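PDB 1ZYL: hypothetical protein yihE from Escherichia coli, which phosphorylates itself and other proteins on serine and threonine using ATP, and probably helps the cell withstand stress linked to reactive oxygen species. Local coordinates for residues V53-R58 with A104-V109; D80-A85 with L129-Q134; I154-L159 with L274-A279; L175-E180 with T309-A314. All blocks are in the same frame, centred on the assembly; numbering follows the deposited sequence.

Contact 1: residues V53-R58 with A104-V109; sequences VVKFYR and AVFPSV
Val-53 and Phe-106 face each other as a hydrogen-bonded pair in the antiparallel sheet of the kinase N-terminal lobe, where strands 52-57 and 101-107 run side by side. Val-53 N gives a bond to Phe-106 O, and Phe-106 N returns one of 2.9 Å to Val-53 O, nearly straight at 165°. Lys-55 and Ala-104 form the next hydrogen-bonded pair, so four backbone bonds join the strands. Val-54 and Val-105, the non-hydrogen-bonded pair between them, lie side by side on the other face of the sheet, with Val-54 CG1 4.0 Å from Val-105 CG2. Val-53, Phe-106 and Ala-104 bury the most surface. With CG1 of Val-53 anti to the carbonyl carbon (chi1 -63°), CG2 takes the place between the backbone N and that carbon, 3.9 Å from Phe-106 CB, the side chains crossing at about a right angle. Lys-55 starts on the same face, its CB 4.0 Å from Phe-106 CE1, but its chain runs on towards Asp-217, a probable magnesium ligand, with which NZ makes a weak, long ion pair. Tyr-57 closes this end with its ring edge turned to the methyl of Ala-104. A serine here would probably leave the Ala-104 methyl and the edge of the Phe-106 ring without this neighbour. The tyrosine OH meets that ring at its edge, in plane, 3.6 Å from Phe-106 CZ.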
loop_
_atom_site.group_PDB
_atom_site.type_symbol
_atom_site.label_atom_id
_atom_site.label_comp_id
_atom_site.label_asym_id
_atom_site.label_seq_id
_atom_site.Cartn_x
_atom_site.Cartn_y
_atom_site.Cartn_z
ATOM N N VAL A 53 15.511 -7.606 10.004
ATOM C CA VAL A 53 14.636 -8.296 9.059
ATOM C C VAL A 53 15.178 -8.100 7.652
ATOM O O VAL A 53 15.606 -7.008 7.292
ATOM C CB VAL A 53 13.168 -7.773 9.100
ATOM C CG1 VAL A 53 12.550 -8.030 10.457
ATOM C CG2 VAL A 53 13.124 -6.302 8.791
ATOM N N VAL A 54 15.195 -9.166 6.864
ATOM C CA VAL A 54 15.667 -9.040 5.497
ATOM C C VAL A 54 14.404 -9.032 4.668
ATOM O O VAL A 54 13.456 -9.753 4.979
ATOM C CB VAL A 54 16.511 -10.239 5.024
ATOM C CG1 VAL A 54 17.650 -9.729 4.156
ATOM C CG2 VAL A 54 17.009 -11.052 6.203
ATOM N N LYS A 55 14.388 -8.216 3.623
ATOM C CA LYS A 55 13.230 -8.135 2.769
ATOM C C LYS A 55 13.708 -8.447 1.372
ATOM O O LYS A 55 14.562 -7.739 0.836
ATOM C CB LYS A 55 12.638 -6.722 2.813
ATOM C CG LYS A 55 11.176 -6.591 2.346
ATOM C CD LYS A 55 10.742 -5.118 2.332
ATOM C CE LYS A 55 9.210 -4.935 2.341
ATOM N NZ LYS A 55 8.571 -5.067 3.702
ATOM N N PHE A 56 13.188 -9.523 0.794
ATOM C CA PHE A 56 13.556 -9.871 -0.560
ATOM C C PHE A 56 12.448 -9.401 -1.461
ATOM O O PHE A 56 11.366 -9.967 -1.476
ATOM C CB PHE A 56 13.757 -11.371 -0.720
ATOM C CG PHE A 56 15.113 -11.835 -0.306
ATOM C CD1 PHE A 56 15.478 -11.849 1.034
ATOM C CD2 PHE A 56 16.034 -12.242 -1.258
ATOM C CE1 PHE A 56 16.743 -12.264 1.421
ATOM C CE2 PHE A 56 17.300 -12.657 -0.882
ATOM C CZ PHE A 56 17.657 -12.669 0.462
ATOM N N TYR A 57 12.726 -8.338 -2.194
ATOM C CA TYR A 57 11.759 -7.767 -3.103
ATOM C C TYR A 57 11.408 -8.791 -4.165
ATOM O O TYR A 57 12.289 -9.337 -4.821
ATOM C CB TYR A 57 12.352 -6.503 -3.715
ATOM C CG TYR A 57 12.500 -5.388 -2.699
ATOM C CD1 TYR A 57 11.392 -4.635 -2.308
ATOM C CD2 TYR A 57 13.735 -5.105 -2.105
ATOM C CE1 TYR A 57 11.503 -3.627 -1.357
ATOM C CE2 TYR A 57 13.856 -4.090 -1.141
ATOM C CZ TYR A 57 12.731 -3.358 -0.774
ATOM O OH TYR A 57 12.807 -2.373 0.184
ATOM N N ARG A 58 10.118 -9.063 -4.326
ATOM C CA ARG A 58 9.691 -10.045 -5.309
ATOM C C ARG A 58 10.063 -9.611 -6.724
ATOM O O ARG A 58 9.705 -8.522 -7.182
ATOM C CB ARG A 58 8.174 -10.325 -5.191
ATOM C CG ARG A 58 7.229 -9.574 -6.144
ATOM C CD ARG A 58 6.001 -10.439 -6.508
ATOM N NE ARG A 58 5.223 -10.855 -5.337
ATOM C CZ ARG A 58 4.636 -12.042 -5.219
ATOM N NH1 ARG A 58 3.947 -12.355 -4.132
ATOM N NH2 ARG A 58 4.751 -12.928 -6.190
ATOM N N ALA A 104 17.008 -5.853 0.984
ATOM C CA ALA A 104 17.498 -4.831 1.893
ATOM C C ALA A 104 17.303 -5.335 3.315
ATOM O O ALA A 104 16.558 -6.282 3.546
ATOM C CB ALA A 104 16.735 -3.535 1.681
ATOM N N VAL A 105 17.976 -4.703 4.267
ATOM C CA VAL A 105 17.876 -5.105 5.663
ATOM C C VAL A 105 17.369 -3.932 6.486
ATOM O O VAL A 105 17.900 -2.830 6.386
ATOM C CB VAL A 105 19.252 -5.563 6.210
ATOM C CG1 VAL A 105 19.089 -6.147 7.590
ATOM C CG2 VAL A 105 19.871 -6.596 5.273
ATOM N N PHE A 106 16.341 -4.158 7.295
ATOM C CA PHE A 106 15.800 -3.078 8.107
ATOM C C PHE A 106 15.849 -3.385 9.593
ATOM O O PHE A 106 15.650 -4.527 10.010
ATOM C CB PHE A 106 14.343 -2.778 7.738
ATOM C CG PHE A 106 14.131 -2.425 6.300
ATOM C CD1 PHE A 106 14.161 -3.404 5.319
ATOM C CD2 PHE A 106 13.887 -1.108 5.927
ATOM C CE1 PHE A 106 13.949 -3.077 3.985
ATOM C CE2 PHE A 106 13.674 -0.769 4.596
ATOM C CZ PHE A 106 13.705 -1.756 3.621
ATOM N N PRO A 107 16.107 -2.355 10.414
ATOM C CA PRO A 107 16.182 -2.478 11.871
ATOM C C PRO A 107 14.830 -2.906 12.421
ATOM O O PRO A 107 13.896 -2.110 12.439
ATOM C CB PRO A 107 16.538 -1.063 12.318
ATOM C CG PRO A 107 17.278 -0.501 11.144
ATOM C CD PRO A 107 16.470 -0.992 9.983
ATOM N N SER A 108 14.715 -4.154 12.862
ATOM C CA SER A 108 13.446 -4.620 13.410
ATOM C C SER A 108 12.953 -3.569 14.396
ATOM O O SER A 108 13.574 -3.319 15.431
ATOM C CB SER A 108 13.612 -5.966 14.111
ATOM O OG SER A 108 12.374 -6.412 14.633
ATOM N N VAL A 109 11.831 -2.948 14.048
ATOM C CA VAL A 109 11.235 -1.889 14.850
ATOM C C VAL A 109 10.580 -2.352 16.155
ATOM O O VAL A 109 10.949 -1.887 17.232
ATOM C CB VAL A 109 10.194 -1.108 14.010
ATOM C CG1 VAL A 109 9.658 0.074 14.799
ATOM C CG2 VAL A 109 10.828 -0.642 12.705
#

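Contact 2: residues D80-A85 with L129-Q134; sequences DEVPVA and LGRMHQ
Arg-131 reaches from helix 119-136 across the turn at Asp-80 and Glu-81. With CG anti to the backbone N the chain leaves the helix extended, then bends at chi3, bringing NH2 to Glu-81 O at 2.8 Å. The bond is bent (142° at the hydrogen), the oxygen 21° out of the guanidinium plane. The Glu-81 and Arg-131 chains approach at a slant, yet their carboxylate and guanidinium planes are nearly parallel (13°); Glu-81 OE1 is 3.7 Å from Arg-131 NH2 and far off the guanidinium plane, a long salt bridge of charge alone. Val-82 and Arg-131 run antiparallel alongside, Val-82 CG2 lying 3.7 Å from Arg-131 CG. The other methyl, CG1, packs 4.0 Å from Met-132 CB, the side chains crossing at about a right angle. Replacing Arg-131 by an alanine is likely to leave Glu-81 O without this donor, its carboxylate without this charge partner and one Val-82 methyl less covered. The Asp-80 carboxylate bonds Thr-135, further along helix 119-136, and salt-bridges Lys-138. Glu-81 is the C-prime residue of a Schellman motif ending helix 64-79, a turn that helix 119-136 of the C-terminal lobe holds where the chain leaves for the rest of the N-terminal sheet.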
loop_
_atom_site.group_PDB
_atom_site.type_symbol
_atom_site.label_atom_id
_atom_site.label_comp_id
_atom_site.label_asym_id
_atom_site.label_seq_id
_atom_site.Cartn_x
_atom_site.Cartn_y
_atom_site.Cartn_z
ATOM N N ASP A 80 14.411 14.051 8.429
ATOM C CA ASP A 80 13.440 15.058 8.850
ATOM C C ASP A 80 12.592 14.617 10.033
ATOM O O ASP A 80 11.553 15.207 10.316
ATOM C CB ASP A 80 12.544 15.422 7.681
ATOM C CG ASP A 80 13.335 15.850 6.478
ATOM O OD1 ASP A 80 14.289 16.626 6.667
ATOM O OD2 ASP A 80 13.012 15.420 5.351
ATOM N N GLU A 81 13.047 13.569 10.710
ATOM C CA GLU A 81 12.389 13.028 11.893
ATOM C C GLU A 81 10.965 12.508 11.711
ATOM O O GLU A 81 10.018 13.013 12.312
ATOM C CB GLU A 81 12.427 14.065 13.021
ATOM C CG GLU A 81 13.838 14.523 13.377
ATOM C CD GLU A 81 13.867 15.510 14.533
ATOM O OE1 GLU A 81 13.166 16.545 14.463
ATOM O OE2 GLU A 81 14.598 15.256 15.514
ATOM N N VAL A 82 10.822 11.486 10.878
ATOM C CA VAL A 82 9.527 10.868 10.648
ATOM C C VAL A 82 9.686 9.376 10.951
ATOM O O VAL A 82 10.557 8.703 10.395
ATOM C CB VAL A 82 9.054 11.085 9.202
ATOM C CG1 VAL A 82 7.691 10.447 8.998
ATOM C CG2 VAL A 82 8.984 12.575 8.909
ATOM N N PRO A 83 8.843 8.849 11.851
ATOM C CA PRO A 83 8.788 7.463 12.332
ATOM C C PRO A 83 8.753 6.353 11.284
ATOM O O PRO A 83 7.701 5.775 11.025
ATOM C CB PRO A 83 7.529 7.451 13.199
ATOM C CG PRO A 83 7.404 8.850 13.656
ATOM C CD PRO A 83 7.715 9.619 12.403
ATOM N N VAL A 84 9.900 6.052 10.692
ATOM C CA VAL A 84 9.999 4.994 9.693
ATOM C C VAL A 84 11.371 4.352 9.836
ATOM O O VAL A 84 12.295 4.977 10.343
ATOM C CB VAL A 84 9.857 5.546 8.254
ATOM C CG1 VAL A 84 8.517 6.229 8.084
ATOM C CG2 VAL A 84 10.981 6.512 7.951
ATOM N N ALA A 85 11.515 3.109 9.403
ATOM C CA ALA A 85 12.812 2.454 9.501
ATOM C C ALA A 85 13.501 2.431 8.142
ATOM O O ALA A 85 13.040 1.791 7.202
ATOM C CB ALA A 85 12.655 1.044 10.032
ATOM N N LEU A 129 2.138 12.322 9.725
ATOM C CA LEU A 129 1.764 12.171 8.327
ATOM C C LEU A 129 1.936 13.536 7.644
ATOM O O LEU A 129 2.219 13.629 6.450
ATOM C CB LEU A 129 0.308 11.709 8.251
ATOM C CG LEU A 129 -0.075 10.516 7.372
ATOM C CD1 LEU A 129 1.070 9.513 7.274
ATOM C CD2 LEU A 129 -1.319 9.859 7.967
ATOM N N GLY A 130 1.768 14.593 8.431
ATOM C CA GLY A 130 1.907 15.935 7.907
ATOM C C GLY A 130 3.368 16.260 7.703
ATOM O O GLY A 130 3.727 16.976 6.771
ATOM N N ARG A 131 4.219 15.742 8.580
ATOM C CA ARG A 131 5.639 15.989 8.438
ATOM C C ARG A 131 6.173 15.085 7.329
ATOM O O ARG A 131 7.153 15.424 6.660
ATOM C CB ARG A 131 6.378 15.709 9.746
ATOM C CG ARG A 131 7.871 16.037 9.660
ATOM C CD ARG A 131 8.635 15.675 10.927
ATOM N NE ARG A 131 8.294 16.537 12.054
ATOM C CZ ARG A 131 8.828 16.423 13.265
ATOM N NH1 ARG A 131 8.467 17.250 14.235
ATOM N NH2 ARG A 131 9.722 15.475 13.511
ATOM N N MET A 132 5.515 13.943 7.127
ATOM C CA MET A 132 5.932 13.002 6.095
ATOM C C MET A 132 5.724 13.634 4.741
ATOM O O MET A 132 6.646 13.700 3.930
ATOM C CB MET A 132 5.130 11.704 6.165
ATOM C CG MET A 132 5.792 10.540 5.426
ATOM S SD MET A 132 4.650 9.231 4.939
ATOM C CE MET A 132 4.444 8.382 6.463
ATOM N N HIS A 133 4.504 14.102 4.499
ATOM C CA HIS A 133 4.170 14.744 3.229
ATOM C C HIS A 133 4.951 16.028 3.030
ATOM O O HIS A 133 5.111 16.489 1.895
ATOM C CB HIS A 133 2.674 15.028 3.150
ATOM C CG HIS A 133 1.842 13.794 3.035
ATOM N ND1 HIS A 133 0.506 13.824 2.709
ATOM C CD2 HIS A 133 2.161 12.489 3.197
ATOM C CE1 HIS A 133 0.036 12.590 2.673
ATOM N NE2 HIS A 133 1.021 11.760 2.964
ATOM N N GLN A 134 5.431 16.600 4.136
ATOM C CA GLN A 134 6.233 17.813 4.084
ATOM C C GLN A 134 7.515 17.438 3.353
ATOM O O GLN A 134 7.981 18.169 2.476
ATOM C CB GLN A 134 6.568 18.288 5.490
ATOM C CG GLN A 134 7.254 19.642 5.537
ATOM C CD GLN A 134 7.652 20.046 6.944
ATOM O OE1 GLN A 134 7.968 21.204 7.195
ATOM N NE2 GLN A 134 7.649 19.091 7.863
#

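Contact 3: residues I154-L159 with L274-A279; sequences IEPRKL and LVYYLA
Pro-156 sets its ring against segment 274-279 of helix 266-283 and is the centre of a wholly apolar contact between two helices. Their short axes pass 8.8 Å apart at 45°, close enough for the small Ala-279 to face the proline directly: the CA atoms of Pro-156 and Ala-279 are 5.2 Å apart. Among the aliphatic contacts, Pro-156 CB touches Ala-279 CB and Val-275 CG2, each at 3.8 Å, so the proline lies across two residues one helical turn apart. Val-275 CG2 is anti to its own backbone N, and that rotation carries this methyl to the proline while CG1 takes the place between N and the carbonyl carbon. Leu-159, one turn further along its helix, brings its CD2 branch to the methyl of Ala-279 at 3.8 Å. The single aromatic contact is Pro-156 CG with Tyr-276 CD1 at 4.1 Å; the proline ring meets the tyrosine at a slant, and the tyrosine ring also meets that of Tyr-152. Backbone geometry adds a further feature: Pro-156 has no N-H to offer the preceding turn, and the helix is kinked there, at the residue that makes most of this contact. Around this core, Val-275 also packs on Leu-153 and Phe-160 of helix 149-161, and Leu-159 reaches Met-282 and Arg-283 of helix 266-283. Leu-278, on a flank of helix 266-283, meets helices 171-188 and 300-316, placing the contact within the helical C-terminal lobe.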
loop_
_atom_site.group_PDB
_atom_site.type_symbol
_atom_site.label_atom_id
_atom_site.label_comp_id
_atom_site.label_asym_id
_atom_site.label_seq_id
_atom_site.Cartn_x
_atom_site.Cartn_y
_atom_site.Cartn_z
ATOM N N ILE A 154 -7.476 0.811 -16.017
ATOM C CA ILE A 154 -7.361 0.218 -17.338
ATOM C C ILE A 154 -6.535 -1.061 -17.436
ATOM O O ILE A 154 -6.925 -1.980 -18.153
ATOM C CB ILE A 154 -6.859 1.250 -18.372
ATOM C CG1 ILE A 154 -5.454 1.721 -18.014
ATOM C CG2 ILE A 154 -7.811 2.440 -18.411
ATOM C CD1 ILE A 154 -4.872 2.706 -19.013
ATOM N N GLU A 155 -5.410 -1.138 -16.724
ATOM C CA GLU A 155 -4.582 -2.345 -16.778
ATOM C C GLU A 155 -5.345 -3.533 -16.200
ATOM O O GLU A 155 -5.438 -4.592 -16.826
ATOM C CB GLU A 155 -3.265 -2.143 -16.029
ATOM C CG GLU A 155 -2.167 -1.565 -16.883
ATOM C CD GLU A 155 -0.813 -1.622 -16.197
ATOM O OE1 GLU A 155 -0.555 -0.779 -15.311
ATOM O OE2 GLU A 155 -0.009 -2.521 -16.536
ATOM N N PRO A 156 -5.887 -3.380 -14.986
ATOM C CA PRO A 156 -6.643 -4.480 -14.385
ATOM C C PRO A 156 -7.783 -4.933 -15.311
ATOM O O PRO A 156 -7.952 -6.124 -15.565
ATOM C CB PRO A 156 -7.150 -3.870 -13.089
ATOM C CG PRO A 156 -6.012 -2.987 -12.698
ATOM C CD PRO A 156 -5.657 -2.306 -14.005
ATOM N N ARG A 157 -8.560 -3.988 -15.827
ATOM C CA ARG A 157 -9.642 -4.354 -16.715
ATOM C C ARG A 157 -9.126 -5.204 -17.862
ATOM O O ARG A 157 -9.826 -6.090 -18.335
ATOM C CB ARG A 157 -10.331 -3.120 -17.282
ATOM C CG ARG A 157 -11.419 -3.464 -18.292
ATOM C CD ARG A 157 -12.503 -4.315 -17.654
ATOM N NE ARG A 157 -13.012 -5.353 -18.551
ATOM C CZ ARG A 157 -13.586 -5.125 -19.727
ATOM N NH1 ARG A 157 -14.013 -6.141 -20.461
ATOM N NH2 ARG A 157 -13.733 -3.884 -20.174
ATOM N N LYS A 158 -7.910 -4.926 -18.322
ATOM C CA LYS A 158 -7.324 -5.696 -19.420
ATOM C C LYS A 158 -7.036 -7.122 -18.968
ATOM O O LYS A 158 -7.244 -8.069 -19.716
ATOM C CB LYS A 158 -6.026 -5.056 -19.910
ATOM C CG LYS A 158 -6.215 -3.761 -20.654
ATOM C CD LYS A 158 -4.879 -3.200 -21.119
ATOM C CE LYS A 158 -5.054 -1.839 -21.764
ATOM N NZ LYS A 158 -6.109 -1.872 -22.823
ATOM N N LEU A 159 -6.541 -7.269 -17.745
ATOM C CA LEU A 159 -6.258 -8.586 -17.219
ATOM C C LEU A 159 -7.598 -9.311 -17.111
ATOM O O LEU A 159 -7.762 -10.413 -17.625
ATOM C CB LEU A 159 -5.617 -8.468 -15.843
ATOM C CG LEU A 159 -4.940 -9.717 -15.286
ATOM C CD1 LEU A 159 -3.850 -10.147 -16.252
ATOM C CD2 LEU A 159 -4.353 -9.436 -13.906
ATOM N N LEU A 274 -10.050 -0.965 -5.054
ATOM C CA LEU A 274 -10.894 -2.131 -5.174
ATOM C C LEU A 274 -10.593 -2.906 -6.433
ATOM O O LEU A 274 -10.314 -4.104 -6.377
ATOM C CB LEU A 274 -12.360 -1.712 -5.154
ATOM C CG LEU A 274 -13.227 -2.347 -4.076
ATOM C CD1 LEU A 274 -12.553 -2.258 -2.725
ATOM C CD2 LEU A 274 -14.551 -1.636 -4.061
ATOM N N VAL A 275 -10.635 -2.228 -7.569
ATOM C CA VAL A 275 -10.382 -2.904 -8.823
ATOM C C VAL A 275 -8.929 -3.339 -8.998
ATOM O O VAL A 275 -8.666 -4.381 -9.589
ATOM C CB VAL A 275 -10.837 -2.034 -10.005
ATOM C CG1 VAL A 275 -10.367 -0.626 -9.798
ATOM C CG2 VAL A 275 -10.300 -2.589 -11.306
ATOM N N TYR A 276 -7.982 -2.569 -8.479
ATOM C CA TYR A 276 -6.589 -2.962 -8.626
ATOM C C TYR A 276 -6.292 -4.222 -7.819
ATOM O O TYR A 276 -5.590 -5.123 -8.289
ATOM C CB TYR A 276 -5.637 -1.840 -8.180
ATOM C CG TYR A 276 -4.168 -2.225 -8.286
ATOM C CD1 TYR A 276 -3.549 -2.363 -9.532
ATOM C CD2 TYR A 276 -3.420 -2.512 -7.147
ATOM C CE1 TYR A 276 -2.218 -2.786 -9.639
ATOM C CE2 TYR A 276 -2.093 -2.933 -7.239
ATOM C CZ TYR A 276 -1.497 -3.071 -8.486
ATOM O OH TYR A 276 -0.184 -3.496 -8.572
ATOM N N TYR A 277 -6.829 -4.278 -6.606
ATOM C CA TYR A 277 -6.616 -5.415 -5.712
ATOM C C TYR A 277 -6.998 -6.768 -6.320
ATOM O O TYR A 277 -6.461 -7.812 -5.938
ATOM C CB TYR A 277 -7.381 -5.178 -4.407
ATOM C CG TYR A 277 -7.399 -6.349 -3.466
ATOM C CD1 TYR A 277 -8.382 -7.323 -3.563
ATOM C CD2 TYR A 277 -6.439 -6.480 -2.464
ATOM C CE1 TYR A 277 -8.422 -8.406 -2.684
ATOM C CE2 TYR A 277 -6.464 -7.567 -1.571
ATOM C CZ TYR A 277 -7.464 -8.525 -1.691
ATOM O OH TYR A 277 -7.518 -9.591 -0.821
ATOM N N LEU A 278 -7.925 -6.752 -7.267
ATOM C CA LEU A 278 -8.342 -7.990 -7.893
ATOM C C LEU A 278 -7.272 -8.453 -8.858
ATOM O O LEU A 278 -6.997 -9.643 -8.953
ATOM C CB LEU A 278 -9.680 -7.809 -8.618
ATOM C CG LEU A 278 -10.931 -8.351 -7.917
ATOM C CD1 LEU A 278 -11.109 -7.710 -6.562
ATOM C CD2 LEU A 278 -12.136 -8.086 -8.782
ATOM N N ALA A 279 -6.661 -7.515 -9.575
ATOM C CA ALA A 279 -5.604 -7.865 -10.520
ATOM C C ALA A 279 -4.358 -8.265 -9.729
ATOM O O ALA A 279 -3.627 -9.189 -10.095
ATOM C CB ALA A 279 -5.297 -6.682 -11.435
#

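Contact 4: residues L175-E180 with T309-A314; sequences LKATDE and TFIEQA
Ala-177 and Phe-310 meet where helices 171-188 and 300-316 run nearly in the same direction, their short axes 8.5 Å apart at 24°. This inner part is the tighter one. The methyl of Ala-177 lies 4.1 Å from Phe-310 CB and 3.7 Å from Ile-311 CG1, so one small residue faces two neighbours of the opposing helix. Phe-310 has CG anti to its carbonyl carbon (chi1 -73°), which lays the ring alongside Thr-178, the two side chains pointing the same way. Thr-178 OG1 comes to the ring at its edge, in plane, 3.3 Å from Phe-310 CE1. That hydroxyl is hydrogen-bonded to Phe-174 O, one turn back in its own helix, and the ring is packed further by Leu-181 and by Leu-278 of helix 266-283. The outer side is looser: Ile-311 and Glu-180 form its solvent-exposed edge, Glu-180 OE1 4.5 Å from Ile-311 CG1, and Ala-314 CB approaches Glu-180 O at 4.4 Å. Glu-180 turns instead to its own helix, Lys-176 NZ bonding Glu-180 OE2 at 2.8 Å in a salt bridge. This probably offsets the charge within helix 171-188 rather than across the pair. Between the segments the chemistry is therefore mainly apolar: Ala-177, Phe-310 and Ile-311 carbons, with the Thr-178 hydroxyl at the ring edge, while these polar groups find their hydrogen bonds within helix 171-188.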
loop_
_atom_site.group_PDB
_atom_site.type_symbol
_atom_site.label_atom_id
_atom_site.label_comp_id
_atom_site.label_asym_id
_atom_site.label_seq_id
_atom_site.Cartn_x
_atom_site.Cartn_y
_atom_site.Cartn_z
ATOM N N LEU A 175 -17.638 -7.939 -16.006
ATOM C CA LEU A 175 -16.908 -6.977 -16.811
ATOM C C LEU A 175 -17.773 -5.747 -17.064
ATOM O O LEU A 175 -17.260 -4.654 -17.264
ATOM C CB LEU A 175 -16.465 -7.607 -18.136
ATOM C CG LEU A 175 -15.486 -8.787 -18.049
ATOM C CD1 LEU A 175 -14.948 -9.129 -19.441
ATOM C CD2 LEU A 175 -14.335 -8.434 -17.126
ATOM N N LYS A 176 -19.087 -5.926 -17.045
ATOM C CA LYS A 176 -20.007 -4.816 -17.267
ATOM C C LYS A 176 -19.998 -3.925 -16.030
ATOM O O LYS A 176 -19.893 -2.708 -16.127
ATOM C CB LYS A 176 -21.420 -5.349 -17.521
ATOM C CG LYS A 176 -22.451 -4.317 -17.961
ATOM C CD LYS A 176 -23.786 -4.996 -18.172
ATOM C CE LYS A 176 -24.842 -4.062 -18.732
ATOM N NZ LYS A 176 -25.249 -3.014 -17.766
ATOM N N ALA A 177 -20.111 -4.542 -14.864
ATOM C CA ALA A 177 -20.089 -3.798 -13.620
ATOM C C ALA A 177 -18.753 -3.064 -13.505
ATOM O O ALA A 177 -18.695 -1.965 -12.956
ATOM C CB ALA A 177 -20.276 -4.743 -12.438
ATOM N N THR A 178 -17.679 -3.660 -14.019
ATOM C CA THR A 178 -16.377 -3.007 -13.950
ATOM C C THR A 178 -16.338 -1.760 -14.835
ATOM O O THR A 178 -16.071 -0.657 -14.357
ATOM C CB THR A 178 -15.236 -3.966 -14.354
ATOM O OG1 THR A 178 -15.081 -4.967 -13.343
ATOM C CG2 THR A 178 -13.930 -3.217 -14.492
ATOM N N ASP A 179 -16.605 -1.939 -16.120
ATOM C CA ASP A 179 -16.622 -0.829 -17.057
ATOM C C ASP A 179 -17.411 0.341 -16.445
ATOM O O ASP A 179 -16.948 1.480 -16.408
ATOM C CB ASP A 179 -17.269 -1.277 -18.377
ATOM C CG ASP A 179 -16.438 -2.322 -19.120
ATOM O OD1 ASP A 179 -16.911 -2.859 -20.142
ATOM O OD2 ASP A 179 -15.307 -2.610 -18.693
ATOM N N GLU A 180 -18.606 0.041 -15.958
ATOM C CA GLU A 180 -19.465 1.039 -15.341
ATOM C C GLU A 180 -18.749 1.732 -14.198
ATOM O O GLU A 180 -18.921 2.931 -13.978
ATOM C CB GLU A 180 -20.733 0.375 -14.809
ATOM C CG GLU A 180 -21.939 0.422 -15.749
ATOM C CD GLU A 180 -22.895 -0.748 -15.544
ATOM O OE1 GLU A 180 -23.035 -1.228 -14.396
ATOM O OE2 GLU A 180 -23.511 -1.182 -16.540
ATOM N N THR A 309 -20.504 -5.436 -5.465
ATOM C CA THR A 309 -19.751 -4.387 -4.796
ATOM C C THR A 309 -19.397 -3.292 -5.793
ATOM O O THR A 309 -19.485 -2.107 -5.485
ATOM C CB THR A 309 -18.446 -4.909 -4.173
ATOM O OG1 THR A 309 -18.730 -5.602 -2.947
ATOM C CG2 THR A 309 -17.491 -3.736 -3.900
ATOM N N PHE A 310 -18.989 -3.679 -6.991
ATOM C CA PHE A 310 -18.653 -2.679 -7.979
ATOM C C PHE A 310 -19.905 -1.859 -8.287
ATOM O O PHE A 310 -19.899 -0.639 -8.152
ATOM C CB PHE A 310 -18.085 -3.341 -9.246
ATOM C CG PHE A 310 -16.681 -3.882 -9.078
ATOM C CD1 PHE A 310 -16.005 -4.434 -10.157
ATOM C CD2 PHE A 310 -16.024 -3.812 -7.846
ATOM C CE1 PHE A 310 -14.690 -4.906 -10.017
ATOM C CE2 PHE A 310 -14.709 -4.282 -7.693
ATOM C CZ PHE A 310 -14.045 -4.827 -8.781
ATOM N N ILE A 311 -20.986 -2.526 -8.677
ATOM C CA ILE A 311 -22.230 -1.825 -8.977
ATOM C C ILE A 311 -22.612 -0.855 -7.859
ATOM O O ILE A 311 -23.113 0.245 -8.115
ATOM C CB ILE A 311 -23.395 -2.822 -9.200
ATOM C CG1 ILE A 311 -23.224 -3.504 -10.560
ATOM C CG2 ILE A 311 -24.748 -2.096 -9.111
ATOM C CD1 ILE A 311 -24.374 -4.377 -10.968
ATOM N N GLU A 312 -22.374 -1.258 -6.614
ATOM C CA GLU A 312 -22.700 -0.405 -5.480
ATOM C C GLU A 312 -21.804 0.837 -5.407
ATOM O O GLU A 312 -22.268 1.926 -5.062
ATOM C CB GLU A 312 -22.596 -1.198 -4.181
ATOM C CG GLU A 312 -23.908 -1.279 -3.432
ATOM C CD GLU A 312 -24.627 0.061 -3.394
ATOM O OE1 GLU A 312 -24.006 1.062 -2.966
ATOM O OE2 GLU A 312 -25.812 0.109 -3.799
ATOM N N GLN A 313 -20.527 0.668 -5.745
ATOM C CA GLN A 313 -19.571 1.773 -5.719
ATOM C C GLN A 313 -19.915 2.867 -6.709
ATOM O O GLN A 313 -19.722 4.043 -6.418
ATOM C CB GLN A 313 -18.144 1.275 -5.995
ATOM C CG GLN A 313 -17.309 1.082 -4.742
ATOM C CD GLN A 313 -17.083 2.381 -3.992
ATOM O OE1 GLN A 313 -16.475 3.304 -4.516
ATOM N NE2 GLN A 313 -17.570 2.454 -2.758
ATOM N N ALA A 314 -20.414 2.488 -7.880
ATOM C CA ALA A 314 -20.774 3.486 -8.882
ATOM C C ALA A 314 -21.928 4.360 -8.373
ATOM O O ALA A 314 -22.020 5.541 -8.711
ATOM C CB ALA A 314 -21.150 2.812 -10.197
#

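In the fold
The four contacts span both lobes of the kinase. Contacts 1 and 2 alternate along the chain and touch, Phe-106 CD2 lying 3.3 Å from Ala-85 O, so the sheet packs against the end of segment 80-85. Contacts 3 and 4 also alternate; their centres are 12 Å apart, and Arg-157 NH2 joins Asp-179 OD2 in a salt bridge. The two pairs lie on opposite sides of the chain's centre, contacts 1 and 4 being 38 Å apart between centres. The inferred catalytic site is nearest to contact 1, Lys-55 to Asp-217 about 4 Å; Met-132 of contact 2 is about 9 Å from Asn-206 and Tyr-276 of contact 3 about 9 Å from Asp-201, all between side chains, whereas contact 4 is remote.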